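Putative methyltransferase protein (Bacteroides fragilis, PDB 5BP9) binds S-adenosyl-L-homocysteine and probably transfers methyl groups from S-adenosylmethionine. Local coordinates at residues A[39-44]-A[149-154]; A[102-107]-A[159-164]; A[126-131]-A[142-147]. All coordinates share one frame; numbering follows the deposited sequence. Where two conformers were deposited one is given.

Contact 1 of 3, residues A[39-44]-A[149-154]; sequences NTSLLP and QVNLFD. With SAH (S-adenosyl-L-homocysteine), chain D.
With CG trans to the backbone N (chi1 -168°), the side chain of Asn151 reaches across to the backbone of residues 39-41, and a chi2 of -49° splits its amide between two tasks. ND2 donates to Ser41 O at 3.0 Å in a nearly straight bond (169°), lying in the carbonyl plane on a lone pair, while Ser41 O sits close to the plane of the amide. OD1 turns back to its own loop and accepts from Phe153 N at 3.0 Å, an Asx turn superposed on the type I beta turn from Asn151 to Asp154. The same oxygen takes a weak bond from the adenine amino group, SAH N6, at 2.9 Å. Ser41 O and Phe153 N together probably set the rotation of the amide that meets the base. Next to it Leu152 N gives a nearly straight bond to SAH N1 at 3.1 Å.

On one flank of Asn151, CB of Asn39 packs on Phe153 O, and the methyl CG2 of Thr40 lies against the neighbouring carboxylate, 3.6 Å from Asp154 OD1. That carboxylate is also paired with Arg156. One water ties the backbones together, accepting from Asn151 N and donating to Thr40 O and Asp154 OD2. On the other flank Leu42 crosses Gln149 at a slant, CD1 of Leu42 3.9 Å from Gln149 CD, while CD2 rests on the backbone at Val150 and Asn151. Gln149 NE2 itself is held by Ile131 O, and a second water links it to Leu43 O.

Recognition of the adenine edge by an Asn side chain and a following backbone N-H, in the loop after a sheet strand, fits the adenine pocket of a Rossmann-like AdoMet-dependent methyltransferase.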
loop_
_atom_site.group_PDB
_atom_site.type_symbol
_atom_site.label_atom_id
_atom_site.label_comp_id
_atom_site.label_asym_id
_atom_site.label_seq_id
_atom_site.Cartn_x
_atom_site.Cartn_y
_atom_site.Cartn_z
ATOM N N ASN A 39 -12.854 3.680 9.971
ATOM C CA ASN A 39 -11.751 2.738 10.296
ATOM C C ASN A 39 -12.033 1.275 9.983
ATOM O O ASN A 39 -11.095 0.497 9.900
ATOM C CB ASN A 39 -11.321 2.851 11.771
ATOM C CG ASN A 39 -10.591 4.148 12.082
ATOM O OD1 ASN A 39 -10.255 4.943 11.203
ATOM N ND2 ASN A 39 -10.352 4.366 13.357
ATOM N N THR A 40 -13.312 0.895 9.867
ATOM C CA THR A 40 -13.685 -0.505 9.616
ATOM C C THR A 40 -14.166 -0.755 8.201
ATOM O O THR A 40 -14.360 -1.925 7.843
ATOM C CB THR A 40 -14.787 -0.993 10.583
ATOM O OG1 THR A 40 -15.983 -0.235 10.387
ATOM C CG2 THR A 40 -14.345 -0.830 11.993
ATOM N N SER A 41 -14.317 0.320 7.406
ATOM C CA SER A 41 -14.946 0.225 6.088
ATOM C C SER A 41 -14.227 -0.749 5.129
ATOM O O SER A 41 -12.988 -0.775 5.024
ATOM C CB SER A 41 -15.066 1.606 5.439
ATOM O OG SER A 41 -13.799 2.241 5.366
ATOM N N LEU A 42 -15.041 -1.551 4.447
ATOM C CA LEU A 42 -14.611 -2.478 3.414
ATOM C C LEU A 42 -15.253 -2.063 2.094
ATOM O O LEU A 42 -16.259 -1.305 2.083
ATOM C CB LEU A 42 -15.045 -3.899 3.782
ATOM C CG LEU A 42 -14.507 -4.453 5.109
ATOM C CD1 LEU A 42 -15.085 -5.822 5.381
ATOM C CD2 LEU A 42 -12.981 -4.497 5.070
ATOM N N LEU A 43 -14.693 -2.522 0.981
ATOM C CA LEU A 43 -15.309 -2.226 -0.326
ATOM C C LEU A 43 -16.391 -3.258 -0.639
ATOM O O LEU A 43 -16.157 -4.434 -0.535
ATOM C CB LEU A 43 -14.285 -2.248 -1.460
ATOM C CG LEU A 43 -13.049 -1.392 -1.285
ATOM C CD1 LEU A 43 -12.144 -1.542 -2.493
ATOM C CD2 LEU A 43 -13.400 0.069 -1.073
ATOM N N PRO A 44 -17.593 -2.775 -1.049
ATOM C CA PRO A 44 -18.552 -3.742 -1.583
ATOM C C PRO A 44 -18.075 -4.239 -2.938
ATOM O O PRO A 44 -17.483 -3.478 -3.665
ATOM C CB PRO A 44 -19.858 -2.954 -1.731
ATOM C CG PRO A 44 -19.520 -1.532 -1.603
ATOM C CD PRO A 44 -18.109 -1.383 -1.090
ATOM N N GLN A 149 -9.947 -10.226 4.534
ATOM C CA GLN A 149 -10.594 -8.971 4.163
ATOM C C GLN A 149 -10.816 -8.156 5.439
ATOM O O GLN A 149 -11.773 -8.375 6.185
ATOM C CB GLN A 149 -11.914 -9.187 3.414
ATOM C CG GLN A 149 -12.420 -7.899 2.781
ATOM C CD GLN A 149 -13.845 -7.957 2.337
ATOM O OE1 GLN A 149 -14.581 -8.902 2.640
ATOM N NE2 GLN A 149 -14.266 -6.922 1.654
ATOM N N VAL A 150 -9.880 -7.237 5.668
ATOM C CA VAL A 150 -9.959 -6.374 6.822
ATOM C C VAL A 150 -9.186 -5.084 6.539
ATOM O O VAL A 150 -8.207 -5.053 5.792
ATOM C CB VAL A 150 -9.500 -7.112 8.101
ATOM C CG1 VAL A 150 -8.024 -7.476 7.998
ATOM C CG2 VAL A 150 -9.823 -6.297 9.363
ATOM N N ASN A 151 -9.733 -4.012 7.101
ATOM C CA ASN A 151 -9.138 -2.678 7.017
ATOM C C ASN A 151 -8.038 -2.578 8.078
ATOM O O ASN A 151 -8.290 -2.873 9.244
ATOM C CB ASN A 151 -10.217 -1.621 7.271
ATOM C CG ASN A 151 -9.773 -0.210 6.930
ATOM O OD1 ASN A 151 -8.697 0.232 7.330
ATOM N ND2 ASN A 151 -10.619 0.518 6.216
ATOM N N LEU A 152 -6.829 -2.145 7.681
ATOM C CA LEU A 152 -5.724 -1.950 8.604
ATOM C C LEU A 152 -6.127 -1.210 9.883
ATOM O O LEU A 152 -5.642 -1.538 10.970
ATOM C CB LEU A 152 -4.607 -1.157 7.882
ATOM C CG LEU A 152 -3.379 -0.759 8.711
ATOM C CD1 LEU A 152 -2.596 -1.993 9.102
ATOM C CD2 LEU A 152 -2.503 0.215 7.945
ATOM N N PHE A 153 -7.002 -0.203 9.732
ATOM C CA PHE A 153 -7.361 0.685 10.828
ATOM C C PHE A 153 -8.487 0.168 11.735
ATOM O O PHE A 153 -8.806 0.807 12.754
ATOM C CB PHE A 153 -7.697 2.066 10.285
ATOM C CG PHE A 153 -6.555 2.703 9.568
ATOM C CD1 PHE A 153 -5.421 3.098 10.273
ATOM C CD2 PHE A 153 -6.582 2.869 8.200
ATOM C CE1 PHE A 153 -4.354 3.656 9.608
ATOM C CE2 PHE A 153 -5.517 3.437 7.537
ATOM C CZ PHE A 153 -4.410 3.842 8.236
ATOM N N ASP A 154 -9.042 -0.989 11.401
ATOM C CA ASP A 154 -10.162 -1.571 12.158
ATOM C C ASP A 154 -9.704 -1.771 13.601
ATOM O O ASP A 154 -8.686 -2.413 13.836
ATOM C CB ASP A 154 -10.570 -2.903 11.491
ATOM C CG ASP A 154 -11.849 -3.492 12.024
ATOM O OD1 ASP A 154 -12.153 -3.348 13.219
ATOM O OD2 ASP A 154 -12.552 -4.153 11.230
HETATM N N SAH D . 0.309 -4.043 -2.558
HETATM C CA SAH D . -0.383 -4.357 -3.868
HETATM C CB SAH D . -1.585 -3.452 -4.179
HETATM C CG SAH D . -1.330 -1.946 -4.111
HETATM S SD SAH D . -2.824 -1.047 -4.415
HETATM C C SAH D . 0.588 -4.271 -5.012
HETATM O O SAH D . 1.742 -3.893 -4.836
HETATM O OXT SAH D . 0.281 -4.574 -6.164
HETATM C "C5'" SAH D . -3.363 -0.660 -2.770
HETATM C "C4'" SAH D . -4.176 -1.783 -2.137
HETATM O "O4'" SAH D . -4.483 -1.401 -0.779
HETATM C "C3'" SAH D . -5.517 -2.103 -2.792
HETATM O "O3'" SAH D . -5.610 -3.522 -3.056
HETATM C "C2'" SAH D . -6.552 -1.616 -1.782
HETATM O "O2'" SAH D . -7.802 -2.277 -1.818
HETATM C "C1'" SAH D . -5.828 -1.791 -0.467
HETATM N N9 SAH D . -6.277 -0.972 0.669
HETATM C C8 SAH D . -6.632 0.323 0.634
HETATM N N7 SAH D . -6.928 0.828 1.794
HETATM C C5 SAH D . -6.729 -0.218 2.673
HETATM C C6 SAH D . -6.871 -0.347 4.062
HETATM N N6 SAH D . -7.256 0.666 4.858
HETATM N N1 SAH D . -6.594 -1.553 4.632
HETATM C C2 SAH D . -6.214 -2.572 3.832
HETATM N N3 SAH D . -6.044 -2.553 2.498
HETATM C C4 SAH D . -6.328 -1.348 1.966
HETATM O O HOH W 1 -12.326 -4.151 8.535
HETATM O O HOH W 2 -17.050 -6.465 1.053
#

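Contact 2 of 3, residues A[102-107]-A[159-164]; sequences TGTILD and ATFDTI
Thr102 O accepts from Thr163 OG1 at 2.8 Å, in the carbonyl plane and on a lone pair, just before the chain enters strand 104-108. At Gly103, where phi is positive, CA lies 3.5 Å from Asp162 OD2, and that oxygen goes on to accept from Thr104 N at 2.9 Å through its anti lone pair. Arg192 forms a salt bridge with the same carboxylate oxygen. Thr104 O is then gripped twice: Asp162 N approaches in the carbonyl plane but with a bent N-H (133°), and Thr163 N comes from 30° off that plane at 3.2 Å. Ile105 pairs with Thr163 as parallel neighbours, their side chains side by side and pointing the same way. Leu106 N donates to Thr163 O at 2.9 Å, and its CB sits squarely over the Phe161 ring, a CH-pi contact 3.5 Å from the centroid. Phe161 keeps CG beside its own backbone N (chi1 -59°), which lays the ring across the Leu106 side chain.

Regular parallel pairing thus starts only after a corner at Asp162, where side-chain oxygens stand in for sheet bonds; the Asp162 carboxylate, sharing OD2 between Thr104 N and Arg192, probably stays ionised.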
loop_
_atom_site.group_PDB
_atom_site.type_symbol
_atom_site.label_atom_id
_atom_site.label_comp_id
_atom_site.label_asym_id
_atom_site.label_seq_id
_atom_site.Cartn_x
_atom_site.Cartn_y
_atom_site.Cartn_z
ATOM N N THR A 102 11.541 -10.097 7.752
ATOM C CA THR A 102 11.803 -11.247 8.603
ATOM C C THR A 102 10.695 -11.481 9.603
ATOM O O THR A 102 9.855 -10.617 9.867
ATOM C CB THR A 102 13.154 -11.130 9.368
ATOM O OG1 THR A 102 13.121 -10.080 10.347
ATOM C CG2 THR A 102 14.289 -10.881 8.407
ATOM N N GLY A 103 10.720 -12.674 10.187
ATOM C CA GLY A 103 9.767 -13.024 11.243
ATOM C C GLY A 103 8.342 -13.119 10.713
ATOM O O GLY A 103 8.097 -13.476 9.559
ATOM N N THR A 104 7.401 -12.753 11.567
ATOM C CA THR A 104 6.008 -12.773 11.184
ATOM C C THR A 104 5.709 -11.459 10.474
ATOM O O THR A 104 5.918 -10.381 11.025
ATOM C CB THR A 104 5.103 -12.961 12.393
ATOM O OG1 THR A 104 5.465 -14.186 13.068
ATOM C CG2 THR A 104 3.645 -13.054 11.956
ATOM N N ILE A 105 5.242 -11.587 9.239
ATOM C CA ILE A 105 5.123 -10.436 8.326
ATOM C C ILE A 105 3.653 -10.126 8.022
ATOM O O ILE A 105 2.872 -11.046 7.750
ATOM C CB ILE A 105 5.869 -10.701 7.007
ATOM C CG1 ILE A 105 7.351 -10.988 7.303
ATOM C CG2 ILE A 105 5.746 -9.532 6.034
ATOM C CD1 ILE A 105 7.987 -11.864 6.249
ATOM N N LEU A 106 3.314 -8.831 8.061
ATOM C CA LEU A 106 2.015 -8.344 7.583
ATOM C C LEU A 106 2.188 -7.653 6.231
ATOM O O LEU A 106 2.933 -6.657 6.127
ATOM C CB LEU A 106 1.399 -7.341 8.583
ATOM C CG LEU A 106 0.039 -6.761 8.171
ATOM C CD1 LEU A 106 -1.008 -7.864 8.041
ATOM C CD2 LEU A 106 -0.394 -5.698 9.168
ATOM N N ASP A 107 1.503 -8.175 5.225
ATOM C CA ASP A 107 1.440 -7.563 3.890
ATOM C C ASP A 107 0.157 -6.716 3.802
ATOM O O ASP A 107 -0.945 -7.253 3.618
ATOM C CB ASP A 107 1.488 -8.685 2.834
ATOM C CG ASP A 107 1.519 -8.192 1.429
ATOM O OD1 ASP A 107 1.562 -6.974 1.191
ATOM O OD2 ASP A 107 1.487 -9.075 0.535
ATOM N N ALA A 159 -3.265 -8.295 16.075
ATOM C CA ALA A 159 -2.251 -9.306 15.791
ATOM C C ALA A 159 -0.928 -8.574 15.866
ATOM O O ALA A 159 -0.914 -7.349 15.807
ATOM C CB ALA A 159 -2.456 -9.936 14.427
ATOM N N THR A 160 0.176 -9.294 16.037
ATOM C CA THR A 160 1.476 -8.618 16.113
ATOM C C THR A 160 2.473 -9.216 15.122
ATOM O O THR A 160 2.370 -10.373 14.717
ATOM C CB THR A 160 2.071 -8.581 17.531
ATOM O OG1 THR A 160 2.451 -9.907 17.934
ATOM C CG2 THR A 160 1.095 -7.985 18.485
ATOM N N PHE A 161 3.402 -8.358 14.710
ATOM C CA PHE A 161 4.280 -8.626 13.596
ATOM C C PHE A 161 5.685 -8.131 13.853
ATOM O O PHE A 161 5.892 -7.100 14.478
ATOM C CB PHE A 161 3.721 -7.959 12.333
ATOM C CG PHE A 161 2.337 -8.453 11.980
ATOM C CD1 PHE A 161 2.187 -9.638 11.306
ATOM C CD2 PHE A 161 1.198 -7.783 12.416
ATOM C CE1 PHE A 161 0.949 -10.159 11.036
ATOM C CE2 PHE A 161 -0.067 -8.289 12.127
ATOM C CZ PHE A 161 -0.181 -9.485 11.433
ATOM N N ASP A 162 6.645 -8.878 13.310
ATOM C CA ASP A 162 8.038 -8.438 13.259
ATOM C C ASP A 162 8.320 -7.474 12.114
ATOM O O ASP A 162 9.167 -6.591 12.254
ATOM C CB ASP A 162 8.963 -9.634 13.160
ATOM C CG ASP A 162 8.795 -10.584 14.345
ATOM O OD1 ASP A 162 9.163 -10.168 15.482
ATOM O OD2 ASP A 162 8.278 -11.710 14.135
ATOM N N THR A 163 7.623 -7.655 10.997
ATOM C CA THR A 163 7.777 -6.764 9.826
ATOM C C THR A 163 6.390 -6.440 9.282
ATOM O O THR A 163 5.567 -7.343 9.094
ATOM C CB THR A 163 8.612 -7.398 8.699
ATOM O OG1 THR A 163 9.827 -7.936 9.224
ATOM C CG2 THR A 163 8.993 -6.363 7.653
ATOM N N ILE A 164 6.146 -5.155 9.069
ATOM C CA ILE A 164 4.925 -4.675 8.414
ATOM C C ILE A 164 5.326 -4.058 7.073
ATOM O O ILE A 164 6.126 -3.123 7.034
ATOM C CB ILE A 164 4.168 -3.678 9.294
ATOM C CG1 ILE A 164 3.760 -4.379 10.626
ATOM C CG2 ILE A 164 2.948 -3.140 8.534
ATOM C CD1 ILE A 164 3.018 -3.495 11.612
HETATM O O HOH W 3 11.974 -6.987 11.315
#

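Contact 3 of 3, residues A[126-131]-A[142-147]; sequences VSAIDI and RGVKDA. With SAH (S-adenosyl-L-homocysteine), chain D.
Ser127 and Asp146 share a short side-chain bond, OG to OD2 at 2.6 Å, at the margin of a parallel pairing that is barely begun. It belongs to a Rossmann-like beta-alpha-beta crossover: strand 125-130 leads into helix 133-142, and the chain returns through this loop to the edge strand 147-149. The helix ends in a Schellman motif at Gly143. Asp146 places its carboxylate with CG trans to the backbone N (chi1 -176°), and the serine hydroxyl meets OD2 on the anti side, 22° out of the carboxylate plane.

Sheet pairing begins with Ala128 N donating to Asp146 O at 2.8 Å in an almost linear bond (176°). A water bridges the step before it, accepting from Asp146 N and donating to Val126 O. On the face carrying Ala128 and Ala147, CG1 of Val144 packs on Ala128 CB at 4.2 Å, and Met139 of the crossing helix touches all three residues.

At the far end of the strand Asp130 clasps the ribose of S-adenosyl-L-homocysteine with both carboxylate oxygens; Gly111 N and Ser132 N also bond to this carboxylate. SAH O2' donates to Asp130 OD1 at 2.7 Å and SAH O3' to Asp130 OD2 at 2.6 Å.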
loop_
_atom_site.group_PDB
_atom_site.type_symbol
_atom_site.label_atom_id
_atom_site.label_comp_id
_atom_site.label_asym_id
_atom_site.label_seq_id
_atom_site.Cartn_x
_atom_site.Cartn_y
_atom_site.Cartn_z
ATOM N N VAL A 126 3.702 -15.089 6.580
ATOM C CA VAL A 126 3.026 -13.861 6.138
ATOM C C VAL A 126 1.509 -13.946 6.301
ATOM O O VAL A 126 0.889 -14.997 6.047
ATOM C CB VAL A 126 3.423 -13.462 4.692
ATOM C CG1 VAL A 126 3.107 -14.555 3.687
ATOM C CG2 VAL A 126 2.769 -12.156 4.246
ATOM N N SER A 127 0.942 -12.829 6.775
ATOM C CA SER A 127 -0.492 -12.586 6.811
ATOM C C SER A 127 -0.745 -11.439 5.847
ATOM O O SER A 127 -0.029 -10.441 5.883
ATOM C CB SER A 127 -0.917 -12.201 8.233
ATOM O OG SER A 127 -0.822 -13.320 9.119
ATOM N N ALA A 128 -1.735 -11.578 4.975
ATOM C CA ALA A 128 -2.046 -10.535 3.994
ATOM C C ALA A 128 -3.451 -9.985 4.280
ATOM O O ALA A 128 -4.375 -10.748 4.579
ATOM C CB ALA A 128 -1.954 -11.124 2.589
ATOM N N ILE A 129 -3.613 -8.664 4.167
ATOM C CA ILE A 129 -4.921 -8.038 4.375
ATOM C C ILE A 129 -5.238 -7.091 3.218
ATOM O O ILE A 129 -4.328 -6.501 2.600
ATOM C CB ILE A 129 -5.026 -7.301 5.725
ATOM C CG1 ILE A 129 -4.093 -6.082 5.823
ATOM C CG2 ILE A 129 -4.856 -8.269 6.896
ATOM C CD1 ILE A 129 -4.438 -5.193 6.991
ATOM N N ASP A 130 -6.521 -6.962 2.914
ATOM C CA ASP A 130 -6.991 -5.991 1.935
ATOM C C ASP A 130 -8.461 -5.735 2.193
ATOM O O ASP A 130 -9.175 -6.611 2.671
ATOM C CB ASP A 130 -6.777 -6.515 0.481
ATOM C CG ASP A 130 -6.640 -5.398 -0.522
ATOM O OD1 ASP A 130 -7.670 -4.721 -0.774
ATOM O OD2 ASP A 130 -5.501 -5.194 -1.045
ATOM N N ILE A 131 -8.916 -4.537 1.839
ATOM C CA ILE A 131 -10.346 -4.204 1.957
ATOM C C ILE A 131 -11.182 -4.661 0.754
ATOM O O ILE A 131 -12.404 -4.614 0.820
ATOM C CB ILE A 131 -10.571 -2.698 2.192
ATOM C CG1 ILE A 131 -9.969 -1.860 1.055
ATOM C CG2 ILE A 131 -10.018 -2.297 3.566
ATOM C CD1 ILE A 131 -10.285 -0.373 1.124
ATOM N N ARG A 142 -5.137 -18.315 -5.371
ATOM C CA ARG A 142 -3.716 -18.401 -5.793
ATOM C C ARG A 142 -2.803 -19.109 -4.793
ATOM O O ARG A 142 -1.625 -19.381 -5.095
ATOM C CB ARG A 142 -3.136 -17.025 -6.077
ATOM C CG ARG A 142 -3.762 -16.339 -7.262
ATOM C CD ARG A 142 -3.093 -14.992 -7.515
ATOM N NE ARG A 142 -1.824 -15.154 -8.219
ATOM C CZ ARG A 142 -0.856 -14.244 -8.315
ATOM N NH1 ARG A 142 -0.944 -13.060 -7.724
ATOM N NH2 ARG A 142 0.236 -14.537 -9.014
ATOM N N GLY A 143 -3.309 -19.377 -3.592
ATOM C CA GLY A 143 -2.577 -20.114 -2.582
ATOM C C GLY A 143 -1.949 -19.285 -1.481
ATOM O O GLY A 143 -1.031 -19.774 -0.786
ATOM N N VAL A 144 -2.431 -18.045 -1.274
ATOM C CA VAL A 144 -1.992 -17.275 -0.101
ATOM C C VAL A 144 -2.647 -17.939 1.123
ATOM O O VAL A 144 -3.865 -18.084 1.186
ATOM C CB VAL A 144 -2.373 -15.790 -0.205
ATOM C CG1 VAL A 144 -1.948 -15.052 1.046
ATOM C CG2 VAL A 144 -1.718 -15.159 -1.417
ATOM N N LYS A 145 -1.833 -18.337 2.092
ATOM C CA LYS A 145 -2.305 -19.195 3.185
ATOM C C LYS A 145 -3.142 -18.443 4.201
ATOM O O LYS A 145 -4.064 -19.019 4.776
ATOM C CB LYS A 145 -1.119 -19.908 3.856
ATOM C CG LYS A 145 -0.370 -20.877 2.943
ATOM C CD LYS A 145 0.875 -21.436 3.623
ATOM N N ASP A 146 -2.828 -17.156 4.399
ATOM C CA ASP A 146 -3.553 -16.330 5.366
ATOM C C ASP A 146 -3.862 -14.969 4.725
ATOM O O ASP A 146 -3.167 -14.007 4.977
ATOM C CB ASP A 146 -2.768 -16.153 6.672
ATOM C CG ASP A 146 -3.558 -15.371 7.740
ATOM O OD1 ASP A 146 -4.795 -15.362 7.686
ATOM O OD2 ASP A 146 -2.961 -14.775 8.650
ATOM N N ALA A 147 -4.901 -14.937 3.893
ATOM C CA ALA A 147 -5.441 -13.707 3.284
ATOM C C ALA A 147 -6.783 -13.385 3.932
ATOM O O ALA A 147 -7.673 -14.239 3.954
ATOM C CB ALA A 147 -5.630 -13.883 1.794
HETATM N N SAH D . 0.309 -4.043 -2.558
HETATM C CA SAH D . -0.383 -4.357 -3.868
HETATM C CB SAH D . -1.585 -3.452 -4.179
HETATM C CG SAH D . -1.330 -1.946 -4.111
HETATM S SD SAH D . -2.824 -1.047 -4.415
HETATM C C SAH D . 0.588 -4.271 -5.012
HETATM O O SAH D . 1.742 -3.893 -4.836
HETATM O OXT SAH D . 0.281 -4.574 -6.164
HETATM C "C5'" SAH D . -3.363 -0.660 -2.770
HETATM C "C4'" SAH D . -4.176 -1.783 -2.137
HETATM O "O4'" SAH D . -4.483 -1.401 -0.779
HETATM C "C3'" SAH D . -5.517 -2.103 -2.792
HETATM O "O3'" SAH D . -5.610 -3.522 -3.056
HETATM C "C2'" SAH D . -6.552 -1.616 -1.782
HETATM O "O2'" SAH D . -7.802 -2.277 -1.818
HETATM C "C1'" SAH D . -5.828 -1.791 -0.467
HETATM N N9 SAH D . -6.277 -0.972 0.669
HETATM C C8 SAH D . -6.632 0.323 0.634
HETATM N N7 SAH D . -6.928 0.828 1.794
HETATM C C5 SAH D . -6.729 -0.218 2.673
HETATM C C6 SAH D . -6.871 -0.347 4.062
HETATM N N6 SAH D . -7.256 0.666 4.858
HETATM N N1 SAH D . -6.594 -1.553 4.632
HETATM C C2 SAH D . -6.214 -2.572 3.832
HETATM N N3 SAH D . -6.044 -2.553 2.498
HETATM C C4 SAH D . -6.328 -1.348 1.966
HETATM O O HOH W 4 -0.201 -16.210 3.895
#

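In the fold
Contacts 2 and 3 belong to one seven-stranded mixed sheet, in which 147-149, 125-130, 104-108 and 161-166 are consecutive parallel strands; the centres of contacts 2 and 3 are about 13 Å apart. They meet through the neighbouring strands, where the backbone of Ser127 bonds to both Ile105 and Asp107. Contact 1 starts at the end of strand 147-149 and runs on into the loop after it, its centre about 14 Å from that of contact 3 and about 19 Å from that of contact 2. It meets contact 3 at Ile131, whose O probably also bonds Leu43 N. Along the chain both segments of contact 3 fall between those of contact 2, whereas contacts 1 and 2 interleave. Contact 1 bonds the adenine, contact 3 bonds the ribose and lays Ile131 on the base, while contact 2 builds the sheet behind them.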